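Local coordinates for putative cell invasion protein with MAC/Perforin domain (Bacteroides thetaiotaomicron VPI-5482, PDB 3KK7) that is of unknown function but, as a bacterial member of the membrane-attack complex/perforin family, possibly acts on membranes or in cell invasion, at residues S273-K277 with D312-Y316; V245-S250 with N280-I284; M498-A502 with R535-L541; E353-R358 with L467-I471; G57-E63 with Y208-L213. All coordinates share one frame; numbering follows the deposited sequence.

Interaction 1: S273-K277 with D312-Y316; sequences SIGTK and DITNY
T276 turns its hydroxyl to the chain reversal at I313-T314, with OG1 lying alongside the backbone, 3.5 Å from T314 CA and 3.8 Å from the methyl T314 CG2. A chi1 of 55° holds this oxygen between the backbone N and the carbonyl carbon of T276, which also brings it near I313 O; its clearer partner is S281 OG, on the helix that follows. The firm bond across the contact is made by the backbone: T276 N donates to I313 O over 3.1 Å, nearly straight at 164° but approaching from 33° outside the carbonyl plane. I313 extends CG1 away from its own N and lays CD1 against G275, 3.8 Å from G275 CA; the I313 side chain also packs on L291, Y293 and F226. All this lies in the MACPF domain, where strand 271-274, the middle of a small three-stranded antiparallel sheet, runs out beside the loop leaving strand 311-312. That loop is shaped by an Asx turn: D312 OD1 takes T314 N at 2.7 Å and T314 OG1 at 2.6 Å, the hydroxyl arriving on the syn side and out of the carboxylate plane. D312 O meanwhile accepts from both N315 N and Y316 N. Glycine suits position 275, because a beta carbon there would press on Y316 O and on the carbonyl of I274.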
# COMPACT_ATOMS: atom_id res chain seq x y z
N SER A 273 -12.91 -0.70 -34.79
CA SER A 273 -13.90 -1.70 -34.44
C SER A 273 -13.22 -2.91 -33.91
O SER A 273 -12.08 -3.20 -34.27
CB SER A 273 -14.73 -2.10 -35.66
OG SER A 273 -13.92 -2.72 -36.64
N ILE A 274 -13.94 -3.61 -33.03
CA ILE A 274 -13.48 -4.88 -32.47
C ILE A 274 -14.47 -5.96 -32.91
O ILE A 274 -15.65 -5.67 -33.10
CB ILE A 274 -13.38 -4.80 -30.95
CG1 ILE A 274 -12.73 -6.03 -30.37
CG2 ILE A 274 -14.76 -4.60 -30.33
CD1 ILE A 274 -12.45 -5.87 -28.86
N GLY A 275 -13.97 -7.19 -33.09
CA GLY A 275 -14.76 -8.31 -33.60
C GLY A 275 -14.22 -8.73 -34.96
O GLY A 275 -13.65 -7.92 -35.68
N THR A 276 -14.37 -10.00 -35.31
CA THR A 276 -13.96 -10.48 -36.62
C THR A 276 -15.21 -10.66 -37.49
O THR A 276 -16.34 -10.68 -36.98
CB THR A 276 -13.24 -11.83 -36.51
OG1 THR A 276 -14.07 -12.75 -35.80
CG2 THR A 276 -11.97 -11.69 -35.75
N LYS A 277 -15.03 -10.78 -38.79
CA LYS A 277 -16.08 -11.27 -39.67
C LYS A 277 -15.41 -12.10 -40.72
O LYS A 277 -14.18 -12.20 -40.77
CB LYS A 277 -16.89 -10.13 -40.31
N ASP A 312 -19.22 -13.53 -28.28
CA ASP A 312 -18.41 -14.37 -29.15
C ASP A 312 -17.81 -13.47 -30.25
O ASP A 312 -18.54 -12.78 -31.00
CB ASP A 312 -19.24 -15.51 -29.75
CG ASP A 312 -18.44 -16.36 -30.72
OD1 ASP A 312 -17.94 -15.81 -31.72
OD2 ASP A 312 -18.32 -17.60 -30.49
N ILE A 313 -16.47 -13.52 -30.36
CA ILE A 313 -15.70 -12.65 -31.25
C ILE A 313 -16.14 -12.72 -32.72
O ILE A 313 -16.08 -11.71 -33.44
CB ILE A 313 -14.18 -12.95 -31.12
CG1 ILE A 313 -13.33 -11.78 -31.64
CG2 ILE A 313 -13.82 -14.26 -31.81
CD1 ILE A 313 -13.41 -10.53 -30.81
N THR A 314 -16.59 -13.89 -33.15
CA THR A 314 -17.02 -14.08 -34.53
C THR A 314 -18.50 -13.73 -34.76
O THR A 314 -18.94 -13.67 -35.89
CB THR A 314 -16.85 -15.53 -34.94
OG1 THR A 314 -17.82 -16.33 -34.25
CG2 THR A 314 -15.46 -16.03 -34.61
N ASN A 315 -19.27 -13.53 -33.69
CA ASN A 315 -20.69 -13.29 -33.81
C ASN A 315 -21.05 -11.82 -33.64
O ASN A 315 -21.97 -11.34 -34.29
CB ASN A 315 -21.46 -14.11 -32.77
CG ASN A 315 -22.98 -14.10 -33.00
OD1 ASN A 315 -23.47 -14.42 -34.11
ND2 ASN A 315 -23.73 -13.77 -31.94
N TYR A 316 -20.34 -11.11 -32.77
CA TYR A 316 -20.73 -9.74 -32.51
C TYR A 316 -19.57 -8.78 -32.57
O TYR A 316 -18.56 -8.94 -31.89
CB TYR A 316 -21.46 -9.66 -31.18
CG TYR A 316 -22.08 -8.31 -30.92
CD1 TYR A 316 -23.15 -7.85 -31.71
CD2 TYR A 316 -21.59 -7.49 -29.90
CE1 TYR A 316 -23.73 -6.60 -31.48
CE2 TYR A 316 -22.15 -6.24 -29.67
CZ TYR A 316 -23.22 -5.80 -30.46
OH TYR A 316 -23.77 -4.56 -30.24

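Interaction 2: V245-S250 with N280-I284; sequences VAINAS and NSETI
V245 opens the contact by crossing T283 at about a right angle, methyl against methyl, with V245 CG1 3.6 Å from T283 CG2. One residue on, A246 sets its CB against I284 CG1 at 4.1 Å, and its carbonyl oxygen receives S250 OG at 2.7 Å from above the carbonyl plane. A249 faces the partner helix squarely: its CB lies 3.4 Å from N280 ND2 and 4.0 Å from T283 CG2. Its carbonyl takes the single hydrogen bond between the segments, N280 ND2 to A249 O at 2.7 Å and 156°, met in the carbonyl plane on a lone pair, with the oxygen close to the plane of the N280 amide as well. A chi1 of -79° puts CG of N280 beside its own backbone N, from where the amide reaches the last turn of the other helix. Were the N280 amide replaced by the methyl of an alanine, A249 O would probably lose this donor, and with it the one hydrogen bond joining the two segments. S250 closes the series, its OG 3.3 Å from I284 CD1. The short axes pass 9.3 Å apart at -162°, an antiparallel helix pair. In the chain the two helices fall between strands 220-230 and 288-298, a place consistent with the second helical cluster of MACPF folds, which in pore-forming relatives refolds into a transmembrane hairpin.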
# COMPACT_ATOMS: atom_id res chain seq x y z
N VAL A 245 -2.36 -14.40 -32.19
CA VAL A 245 -2.85 -14.32 -33.58
C VAL A 245 -4.30 -13.90 -33.59
O VAL A 245 -4.71 -13.09 -34.44
CB VAL A 245 -2.74 -15.69 -34.30
CG1 VAL A 245 -3.33 -15.62 -35.72
CG2 VAL A 245 -1.28 -16.17 -34.33
N ALA A 246 -5.08 -14.42 -32.64
CA ALA A 246 -6.50 -14.14 -32.61
C ALA A 246 -6.75 -12.68 -32.28
O ALA A 246 -7.48 -11.98 -32.99
CB ALA A 246 -7.20 -15.03 -31.64
N ILE A 247 -6.15 -12.21 -31.19
CA ILE A 247 -6.29 -10.81 -30.81
C ILE A 247 -6.00 -9.92 -32.00
O ILE A 247 -6.78 -9.05 -32.34
CB ILE A 247 -5.33 -10.40 -29.67
CG1 ILE A 247 -5.81 -11.00 -28.34
CG2 ILE A 247 -5.27 -8.84 -29.58
CD1 ILE A 247 -4.82 -10.79 -27.15
N ASN A 248 -4.89 -10.20 -32.66
CA ASN A 248 -4.44 -9.40 -33.78
C ASN A 248 -5.33 -9.48 -35.02
O ASN A 248 -5.32 -8.56 -35.83
CB ASN A 248 -2.99 -9.75 -34.11
CG ASN A 248 -2.13 -8.52 -34.25
OD1 ASN A 248 -2.10 -7.65 -33.35
ND2 ASN A 248 -1.37 -8.45 -35.36
N ALA A 249 -6.11 -10.55 -35.17
CA ALA A 249 -7.07 -10.62 -36.27
C ALA A 249 -8.46 -10.11 -35.87
O ALA A 249 -9.38 -10.13 -36.70
CB ALA A 249 -7.19 -12.06 -36.79
N SER A 250 -8.61 -9.63 -34.64
CA SER A 250 -9.93 -9.38 -34.06
C SER A 250 -10.27 -7.93 -33.82
O SER A 250 -11.25 -7.64 -33.13
CB SER A 250 -10.07 -10.13 -32.75
OG SER A 250 -10.16 -11.51 -33.03
N ASN A 280 -11.36 -13.25 -41.53
CA ASN A 280 -10.74 -13.26 -40.20
C ASN A 280 -11.34 -14.25 -39.20
O ASN A 280 -10.67 -14.61 -38.22
CB ASN A 280 -10.70 -11.86 -39.58
CG ASN A 280 -9.57 -11.01 -40.14
OD1 ASN A 280 -9.44 -10.87 -41.35
ND2 ASN A 280 -8.77 -10.44 -39.28
N SER A 281 -12.58 -14.69 -39.42
CA SER A 281 -13.22 -15.58 -38.45
C SER A 281 -12.63 -16.98 -38.51
O SER A 281 -12.45 -17.62 -37.48
CB SER A 281 -14.74 -15.57 -38.60
OG SER A 281 -15.25 -14.37 -38.01
N GLU A 282 -12.29 -17.43 -39.71
CA GLU A 282 -11.56 -18.68 -39.91
C GLU A 282 -10.23 -18.70 -39.14
O GLU A 282 -9.87 -19.71 -38.54
CB GLU A 282 -11.31 -18.88 -41.40
CG GLU A 282 -11.00 -20.31 -41.81
CD GLU A 282 -11.64 -20.66 -43.17
OE1 GLU A 282 -12.88 -20.44 -43.32
OE2 GLU A 282 -10.92 -21.15 -44.08
N THR A 283 -9.50 -17.58 -39.12
CA THR A 283 -8.28 -17.47 -38.33
C THR A 283 -8.50 -17.87 -36.86
O THR A 283 -7.60 -18.37 -36.20
CB THR A 283 -7.72 -16.02 -38.31
OG1 THR A 283 -7.45 -15.59 -39.65
CG2 THR A 283 -6.42 -15.91 -37.51
N ILE A 284 -9.70 -17.60 -36.36
CA ILE A 284 -10.02 -17.82 -34.96
C ILE A 284 -10.54 -19.22 -34.73
O ILE A 284 -10.04 -19.96 -33.89
CB ILE A 284 -11.06 -16.78 -34.47
CG1 ILE A 284 -10.36 -15.43 -34.29
CG2 ILE A 284 -11.68 -17.20 -33.16
CD1 ILE A 284 -11.29 -14.30 -34.30

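Interaction 3: M498-A502 with R535-L541; sequences MYCFA and RYKIYGL
The parallel strand pair Y499-A502 and K537-G540 closes one side of the mixed four-stranded sheet of the D3 region, strand 537-540 being one of its two edge strands and a helical crossover, beta-alpha-beta in kind, joining the two. Four backbone bonds join them: K537 N to M498 O at 3.1 Å, Y539 N to C500 O at 2.8 Å, A502 N to Y539 O at 2.7 Å and L541 N to A502 O at 2.9 Å. Y499, K537, F501 and Y539 point to one face of the sheet, C500, I538 and A502 to the other. On the first face the F501 ring has Y539 CB near its plane at the edge, and L541 CD1 packs 3.9 Å from F501 CB; on the second, A502 CB meets I538 CG2 at 3.9 Å. The C-terminal carboxylate of L541 pairs with R403. At the opposite end the selenomethionine M498, bent at chi2 (-45°) and chi3 (-67°), curls its methyl over one face of Y536 in a CH-pi contact, with CE 3.6 Å from the ring centroid and 23° off its normal. SE, set obliquely to that ring, adds a Met-aromatic contact, and the methyl CE also stands 3.5 Å from R535 NH2.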
# COMPACT_ATOMS: atom_id res chain seq x y z
N MSE A 498 16.88 10.91 20.63
CA MSE A 498 16.55 11.04 19.20
C MSE A 498 15.41 10.14 18.77
O MSE A 498 15.34 9.71 17.63
CB MSE A 498 17.79 10.83 18.31
CG MSE A 498 19.03 11.64 18.79
SE MSE A 498 18.64 13.52 19.28
CE MSE A 498 18.17 14.24 17.51
N TYR A 499 14.48 9.90 19.69
CA TYR A 499 13.29 9.14 19.34
C TYR A 499 12.08 10.02 19.56
O TYR A 499 12.17 11.04 20.26
CB TYR A 499 13.20 7.82 20.13
CG TYR A 499 12.94 7.98 21.59
CD1 TYR A 499 11.64 8.17 22.06
CD2 TYR A 499 13.98 7.92 22.53
CE1 TYR A 499 11.39 8.33 23.42
CE2 TYR A 499 13.72 8.06 23.90
CZ TYR A 499 12.42 8.27 24.33
OH TYR A 499 12.12 8.41 25.65
N CYS A 500 10.96 9.62 18.96
CA CYS A 500 9.76 10.41 18.97
C CYS A 500 8.48 9.58 18.76
O CYS A 500 8.40 8.77 17.83
CB CYS A 500 9.88 11.47 17.88
SG CYS A 500 8.33 12.30 17.46
N PHE A 501 7.49 9.80 19.64
CA PHE A 501 6.17 9.19 19.50
C PHE A 501 5.24 10.23 18.94
O PHE A 501 5.15 11.35 19.47
CB PHE A 501 5.61 8.68 20.84
CG PHE A 501 6.51 7.73 21.59
CD1 PHE A 501 7.26 6.78 20.95
CD2 PHE A 501 6.57 7.78 22.99
CE1 PHE A 501 8.09 5.89 21.66
CE2 PHE A 501 7.41 6.91 23.72
CZ PHE A 501 8.16 5.96 23.05
N ALA A 502 4.52 9.87 17.86
CA ALA A 502 3.54 10.77 17.23
C ALA A 502 2.09 10.28 17.39
O ALA A 502 1.86 9.10 17.58
CB ALA A 502 3.88 10.96 15.73
N ARG A 535 16.50 13.84 11.83
CA ARG A 535 17.32 13.52 12.99
C ARG A 535 16.63 12.63 14.00
O ARG A 535 17.29 12.15 14.92
CB ARG A 535 17.81 14.81 13.66
CG ARG A 535 18.79 15.67 12.78
CD ARG A 535 19.29 16.96 13.50
NE ARG A 535 19.66 16.66 14.89
CZ ARG A 535 19.77 17.55 15.88
NH1 ARG A 535 19.59 18.86 15.66
NH2 ARG A 535 20.08 17.13 17.11
N TYR A 536 15.33 12.38 13.86
CA TYR A 536 14.62 11.51 14.80
C TYR A 536 14.04 10.26 14.12
O TYR A 536 13.88 10.21 12.90
CB TYR A 536 13.52 12.29 15.54
CG TYR A 536 14.05 13.35 16.47
CD1 TYR A 536 14.53 14.55 15.97
CD2 TYR A 536 14.07 13.16 17.85
CE1 TYR A 536 15.03 15.54 16.82
CE2 TYR A 536 14.56 14.16 18.72
CZ TYR A 536 15.05 15.35 18.20
OH TYR A 536 15.55 16.34 19.02
N LYS A 537 13.80 9.23 14.93
CA LYS A 537 12.99 8.09 14.55
C LYS A 537 11.59 8.41 15.08
O LYS A 537 11.42 8.76 16.23
CB LYS A 537 13.51 6.81 15.20
CG LYS A 537 14.87 6.29 14.66
CD LYS A 537 14.77 5.72 13.23
CE LYS A 537 16.15 5.29 12.72
NZ LYS A 537 16.05 4.50 11.45
N ILE A 538 10.60 8.32 14.21
CA ILE A 538 9.24 8.66 14.57
C ILE A 538 8.35 7.40 14.57
O ILE A 538 8.29 6.66 13.58
CB ILE A 538 8.65 9.70 13.59
CG1 ILE A 538 9.53 10.96 13.51
CG2 ILE A 538 7.25 10.09 14.04
CD1 ILE A 538 9.17 11.81 12.36
N TYR A 539 7.67 7.19 15.69
CA TYR A 539 6.75 6.08 15.84
C TYR A 539 5.37 6.62 16.16
O TYR A 539 5.22 7.43 17.09
CB TYR A 539 7.22 5.16 16.95
CG TYR A 539 8.60 4.65 16.70
CD1 TYR A 539 8.81 3.53 15.92
CD2 TYR A 539 9.71 5.31 17.20
CE1 TYR A 539 10.09 3.08 15.68
CE2 TYR A 539 10.97 4.86 16.97
CZ TYR A 539 11.15 3.75 16.20
OH TYR A 539 12.41 3.29 15.97
N GLY A 540 4.39 6.20 15.36
CA GLY A 540 2.99 6.55 15.56
C GLY A 540 2.36 5.61 16.59
O GLY A 540 2.46 4.39 16.47
N LEU A 541 1.72 6.19 17.60
CA LEU A 541 0.98 5.45 18.59
C LEU A 541 -0.46 5.25 18.05
O LEU A 541 -0.89 5.93 17.10
CB LEU A 541 0.98 6.22 19.91
CG LEU A 541 2.36 6.54 20.50
CD1 LEU A 541 2.22 7.13 21.88
CD2 LEU A 541 3.27 5.30 20.57
OXT LEU A 541 -1.21 4.38 18.55

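Interaction 4: E353-R358 with L467-I471; sequences ENFKQR and LSFQI
With a chi1 of -55°, F469 swings its ring away from its own carbonyl carbon and out of strand 468-472 onto helix 353-363, where the leading rim, CZ with CE1 and CE2, meets the residues of the first turn. The contact thus joins the MACPF domain, which supplies the helix, to the D2 sheet, which supplies the strand; the axes of 353-358 and 468-471 run nearly antiparallel, 158° between directions, 10.1 Å apart at closest approach. F469 CZ comes to 3.6 Å from N354 CA and 3.7 Å from Q357 CB, the latter lying in the ring plane at its edge. CE1 of the same ring reaches N354 CB at 3.8 Å, and CE2 approaches the carbonyl E353 O at 4.0 Å. Cutting the F469 ring back to an alanine here is likely to open a gap between helix and strand and to leave N354 CB and Q357 CB without their apolar cover. The polar end of N354 is turned elsewhere, ND2 bonding to G540 O and D406 OD2. L467, two residues before the phenylalanine, slides past Q357 in the opposite direction, CD1 to Q357 CG measuring 4.1 Å. No hydrogen bond crosses this contact, so shape and apolar area carry it, with one charged group lending its flat side. R358, bent at chi3 (-69°), is held by a salt bridge from NE to D406, and L467 crosses it at about a right angle, CD2 lying over one guanidinium face, 3.7 Å from NH2 and offset toward the rim.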
# COMPACT_ATOMS: atom_id res chain seq x y z
N GLU A 353 8.01 5.35 11.14
CA GLU A 353 8.73 4.07 10.94
C GLU A 353 7.85 2.83 11.02
O GLU A 353 7.91 1.95 10.17
CB GLU A 353 9.82 3.95 12.03
CG GLU A 353 11.18 3.48 11.52
CD GLU A 353 11.71 4.36 10.40
OE1 GLU A 353 11.89 5.60 10.61
OE2 GLU A 353 11.91 3.79 9.29
N ASN A 354 7.04 2.75 12.08
CA ASN A 354 6.20 1.57 12.31
C ASN A 354 5.06 1.44 11.33
O ASN A 354 4.70 0.31 10.98
CB ASN A 354 5.66 1.50 13.75
CG ASN A 354 5.01 2.80 14.21
OD1 ASN A 354 5.45 3.90 13.85
ND2 ASN A 354 4.00 2.68 15.06
N PHE A 355 4.52 2.56 10.86
CA PHE A 355 3.46 2.48 9.84
C PHE A 355 4.05 2.09 8.50
O PHE A 355 3.47 1.31 7.74
CB PHE A 355 2.69 3.78 9.71
CG PHE A 355 2.00 4.24 10.97
CD1 PHE A 355 1.89 3.41 12.09
CD2 PHE A 355 1.42 5.50 11.02
CE1 PHE A 355 1.24 3.85 13.22
CE2 PHE A 355 0.77 5.95 12.16
CZ PHE A 355 0.68 5.14 13.25
N LYS A 356 5.23 2.62 8.22
CA LYS A 356 5.92 2.30 7.00
C LYS A 356 6.13 0.80 6.91
O LYS A 356 5.71 0.17 5.95
CB LYS A 356 7.27 3.05 6.95
CG LYS A 356 7.13 4.56 6.62
CD LYS A 356 8.41 5.33 6.90
CE LYS A 356 9.41 5.25 5.78
NZ LYS A 356 9.03 6.20 4.69
N GLN A 357 6.74 0.25 7.94
CA GLN A 357 7.02 -1.17 8.01
C GLN A 357 5.74 -2.02 7.95
O GLN A 357 5.68 -3.02 7.23
CB GLN A 357 7.79 -1.45 9.30
CG GLN A 357 8.40 -2.87 9.44
CD GLN A 357 9.25 -3.24 8.25
OE1 GLN A 357 9.87 -2.36 7.62
NE2 GLN A 357 9.29 -4.53 7.91
N ARG A 358 4.70 -1.61 8.66
CA ARG A 358 3.44 -2.35 8.67
C ARG A 358 2.75 -2.39 7.30
O ARG A 358 2.20 -3.42 6.94
CB ARG A 358 2.49 -1.82 9.75
CG ARG A 358 1.25 -2.66 9.90
CD ARG A 358 0.53 -2.47 11.21
NE ARG A 358 1.31 -3.02 12.31
CZ ARG A 358 1.40 -4.31 12.63
NH1 ARG A 358 0.72 -5.21 11.96
NH2 ARG A 358 2.17 -4.70 13.65
N LEU A 467 6.62 -7.89 14.01
CA LEU A 467 7.56 -6.78 13.80
C LEU A 467 7.95 -6.05 15.10
O LEU A 467 7.07 -5.54 15.83
CB LEU A 467 7.06 -5.75 12.72
CG LEU A 467 5.68 -5.04 12.59
CD1 LEU A 467 5.79 -3.50 12.52
CD2 LEU A 467 4.91 -5.49 11.36
N SER A 468 9.28 -5.98 15.35
CA SER A 468 9.80 -5.21 16.50
C SER A 468 10.68 -4.01 16.10
O SER A 468 11.33 -4.04 15.08
CB SER A 468 10.59 -6.11 17.45
OG SER A 468 11.99 -6.07 17.20
N PHE A 469 10.69 -2.97 16.93
CA PHE A 469 11.66 -1.87 16.79
C PHE A 469 12.40 -1.67 18.10
O PHE A 469 11.84 -1.86 19.19
CB PHE A 469 10.96 -0.58 16.39
CG PHE A 469 10.13 -0.70 15.16
CD1 PHE A 469 8.87 -1.27 15.21
CD2 PHE A 469 10.62 -0.29 13.94
CE1 PHE A 469 8.11 -1.42 14.08
CE2 PHE A 469 9.84 -0.43 12.79
CZ PHE A 469 8.60 -1.00 12.86
N GLN A 470 13.68 -1.30 17.99
CA GLN A 470 14.53 -0.93 19.13
C GLN A 470 14.63 0.57 19.29
O GLN A 470 15.00 1.26 18.35
CB GLN A 470 15.96 -1.40 18.90
CG GLN A 470 16.18 -2.90 18.98
CD GLN A 470 17.64 -3.24 19.32
OE1 GLN A 470 18.42 -2.37 19.72
NE2 GLN A 470 17.99 -4.50 19.18
N ILE A 471 14.30 1.06 20.48
CA ILE A 471 14.54 2.45 20.84
C ILE A 471 15.44 2.45 22.07
O ILE A 471 15.01 2.09 23.18
CB ILE A 471 13.26 3.24 21.16
CG1 ILE A 471 12.08 2.85 20.28
CG2 ILE A 471 13.54 4.75 21.02
CD1 ILE A 471 10.75 3.44 20.79

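Interaction 5: G57-E63 with Y208-L213; sequences GCSYAVE and YGEFVL
The ring of Y208 has S59 at its edge, CB in the ring plane and OG 3.5 Å from CD2, while Y77 and F192 meet the same ring edge-to-face. F211 likewise receives V62 CG2 at the edge of its ring, 3.8 Å from CD2. Another flat group, the E210 carboxylate, uses the syn lone pair of each oxygen to take two successive backbone N-H groups: V62 N to OE1 at 2.9 Å and E63 N to OE2 at 3.0 Å, both nearly straight. A bend at chi2 (95°) brings the carboxylate round to them. These groups flank the start of strand 211-218, where strand 58-60 joins the antiparallel sheet of the MACPF domain. S59 and V212 form a non-hydrogen-bonded pair, Y60 and F211 a hydrogen-bonded one. A classic beta bulge interrupts the register: E210 N donates to Y60 O at 3.1 Å, F211 N only weakly to the same oxygen. Just before it, G209 has a positive phi, and a beta carbon would collide with Y60 O. S59 OG donates to Y208 O at 2.7 Å and also bonds Y77 N. One water donates to both E63 OE1 and E210 OE2, which stand 4.6 Å apart; with the two N-H donors it would offset the repulsion of these carboxylates and is consistent with E210 staying ionised although buried.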
# COMPACT_ATOMS: atom_id res chain seq x y z
N GLY A 57 -1.51 12.09 -7.00
CA GLY A 57 -1.44 12.04 -5.54
C GLY A 57 -2.59 11.31 -4.86
O GLY A 57 -2.72 11.38 -3.62
N CYS A 58 -3.44 10.66 -5.66
CA CYS A 58 -4.50 9.81 -5.13
C CYS A 58 -4.04 8.39 -4.97
O CYS A 58 -3.13 7.93 -5.65
CB CYS A 58 -5.75 9.79 -6.02
SG CYS A 58 -6.59 11.35 -5.97
N SER A 59 -4.72 7.69 -4.07
CA SER A 59 -4.48 6.28 -3.90
C SER A 59 -5.01 5.55 -5.14
O SER A 59 -5.89 6.03 -5.87
CB SER A 59 -5.19 5.79 -2.65
OG SER A 59 -6.58 6.00 -2.81
N TYR A 60 -4.44 4.37 -5.36
CA TYR A 60 -4.75 3.54 -6.48
C TYR A 60 -5.01 2.11 -5.98
O TYR A 60 -4.21 1.57 -5.18
CB TYR A 60 -3.60 3.59 -7.48
CG TYR A 60 -3.89 2.77 -8.70
CD1 TYR A 60 -3.56 1.41 -8.75
CD2 TYR A 60 -4.52 3.33 -9.79
CE1 TYR A 60 -3.86 0.64 -9.88
CE2 TYR A 60 -4.81 2.58 -10.92
CZ TYR A 60 -4.48 1.24 -10.96
OH TYR A 60 -4.79 0.53 -12.08
N ALA A 61 -6.09 1.49 -6.46
CA ALA A 61 -6.52 0.16 -5.98
C ALA A 61 -6.15 -0.98 -6.92
O ALA A 61 -6.60 -1.02 -8.07
CB ALA A 61 -8.03 0.16 -5.77
N VAL A 62 -5.34 -1.90 -6.43
CA VAL A 62 -4.91 -3.03 -7.24
C VAL A 62 -5.86 -4.21 -6.96
O VAL A 62 -6.66 -4.57 -7.81
CB VAL A 62 -3.42 -3.44 -6.97
CG1 VAL A 62 -3.05 -4.72 -7.74
CG2 VAL A 62 -2.46 -2.30 -7.33
N GLU A 63 -5.78 -4.75 -5.74
CA GLU A 63 -6.54 -5.95 -5.35
C GLU A 63 -8.03 -5.82 -5.54
O GLU A 63 -8.68 -6.76 -5.97
CB GLU A 63 -6.30 -6.29 -3.87
CG GLU A 63 -6.84 -7.66 -3.43
CD GLU A 63 -6.39 -8.05 -2.02
OE1 GLU A 63 -6.07 -7.18 -1.19
OE2 GLU A 63 -6.33 -9.25 -1.74
N TYR A 208 -8.41 2.85 0.77
CA TYR A 208 -7.61 3.63 -0.19
C TYR A 208 -7.03 2.82 -1.36
O TYR A 208 -6.89 3.34 -2.46
CB TYR A 208 -6.46 4.34 0.52
CG TYR A 208 -6.89 5.58 1.23
CD1 TYR A 208 -7.48 5.51 2.47
CD2 TYR A 208 -6.78 6.83 0.62
CE1 TYR A 208 -7.92 6.66 3.13
CE2 TYR A 208 -7.22 7.98 1.27
CZ TYR A 208 -7.78 7.88 2.51
OH TYR A 208 -8.22 8.97 3.17
N GLY A 209 -6.70 1.54 -1.13
CA GLY A 209 -5.82 0.81 -2.04
C GLY A 209 -4.39 0.81 -1.52
O GLY A 209 -4.13 1.21 -0.38
N GLU A 210 -3.44 0.41 -2.37
CA GLU A 210 -2.09 0.14 -1.93
C GLU A 210 -1.04 1.14 -2.39
O GLU A 210 0.05 1.17 -1.84
CB GLU A 210 -1.67 -1.27 -2.38
CG GLU A 210 -2.71 -2.40 -2.06
CD GLU A 210 -3.63 -2.67 -3.24
OE1 GLU A 210 -3.95 -1.70 -3.93
OE2 GLU A 210 -4.01 -3.83 -3.51
N PHE A 211 -1.37 1.98 -3.36
CA PHE A 211 -0.36 2.83 -3.98
C PHE A 211 -0.83 4.25 -4.21
O PHE A 211 -2.03 4.55 -4.20
CB PHE A 211 0.07 2.22 -5.30
CG PHE A 211 0.75 0.89 -5.14
CD1 PHE A 211 2.07 0.82 -4.76
CD2 PHE A 211 0.06 -0.29 -5.38
CE1 PHE A 211 2.70 -0.39 -4.60
CE2 PHE A 211 0.69 -1.52 -5.23
CZ PHE A 211 2.00 -1.56 -4.83
N VAL A 212 0.15 5.14 -4.41
CA VAL A 212 -0.14 6.55 -4.72
C VAL A 212 0.27 6.86 -6.16
O VAL A 212 1.37 6.53 -6.59
CB VAL A 212 0.54 7.50 -3.75
CG1 VAL A 212 0.09 8.90 -4.00
CG2 VAL A 212 0.23 7.10 -2.34
N LEU A 213 -0.64 7.49 -6.89
CA LEU A 213 -0.38 7.88 -8.28
C LEU A 213 0.63 9.06 -8.38
O LEU A 213 0.32 10.16 -7.96
CB LEU A 213 -1.70 8.27 -8.99
CG LEU A 213 -2.63 7.09 -9.30
CD1 LEU A 213 -4.11 7.51 -9.39
CD2 LEU A 213 -2.21 6.33 -10.58
O HOH W 1 -3.76 -5.37 -1.43

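Overall arrangement
Interactions 1 and 2 share one distal corner of the MACPF domain, their centres about 9 Å apart, and are tied directly by G275 N bonding S250 O. Both are partly buried and use few hydrogen bonds, unlike interaction 5, which is buried nearest the middle of the chain and rich in backbone and carboxylate bonds. Interactions 3 and 4 touch as well, I538 O taking E353 N, so that helix 353-363 meets both the D3 sheet and the D2 strand. Interaction 3 is buried like interaction 5 and dominated by strand pairing; interaction 4, partly buried, is largely apolar, with no hydrogen bond across it. Interactions 1 and 3, about 60 Å apart centre to centre, lie on opposite sides of the chain's centre.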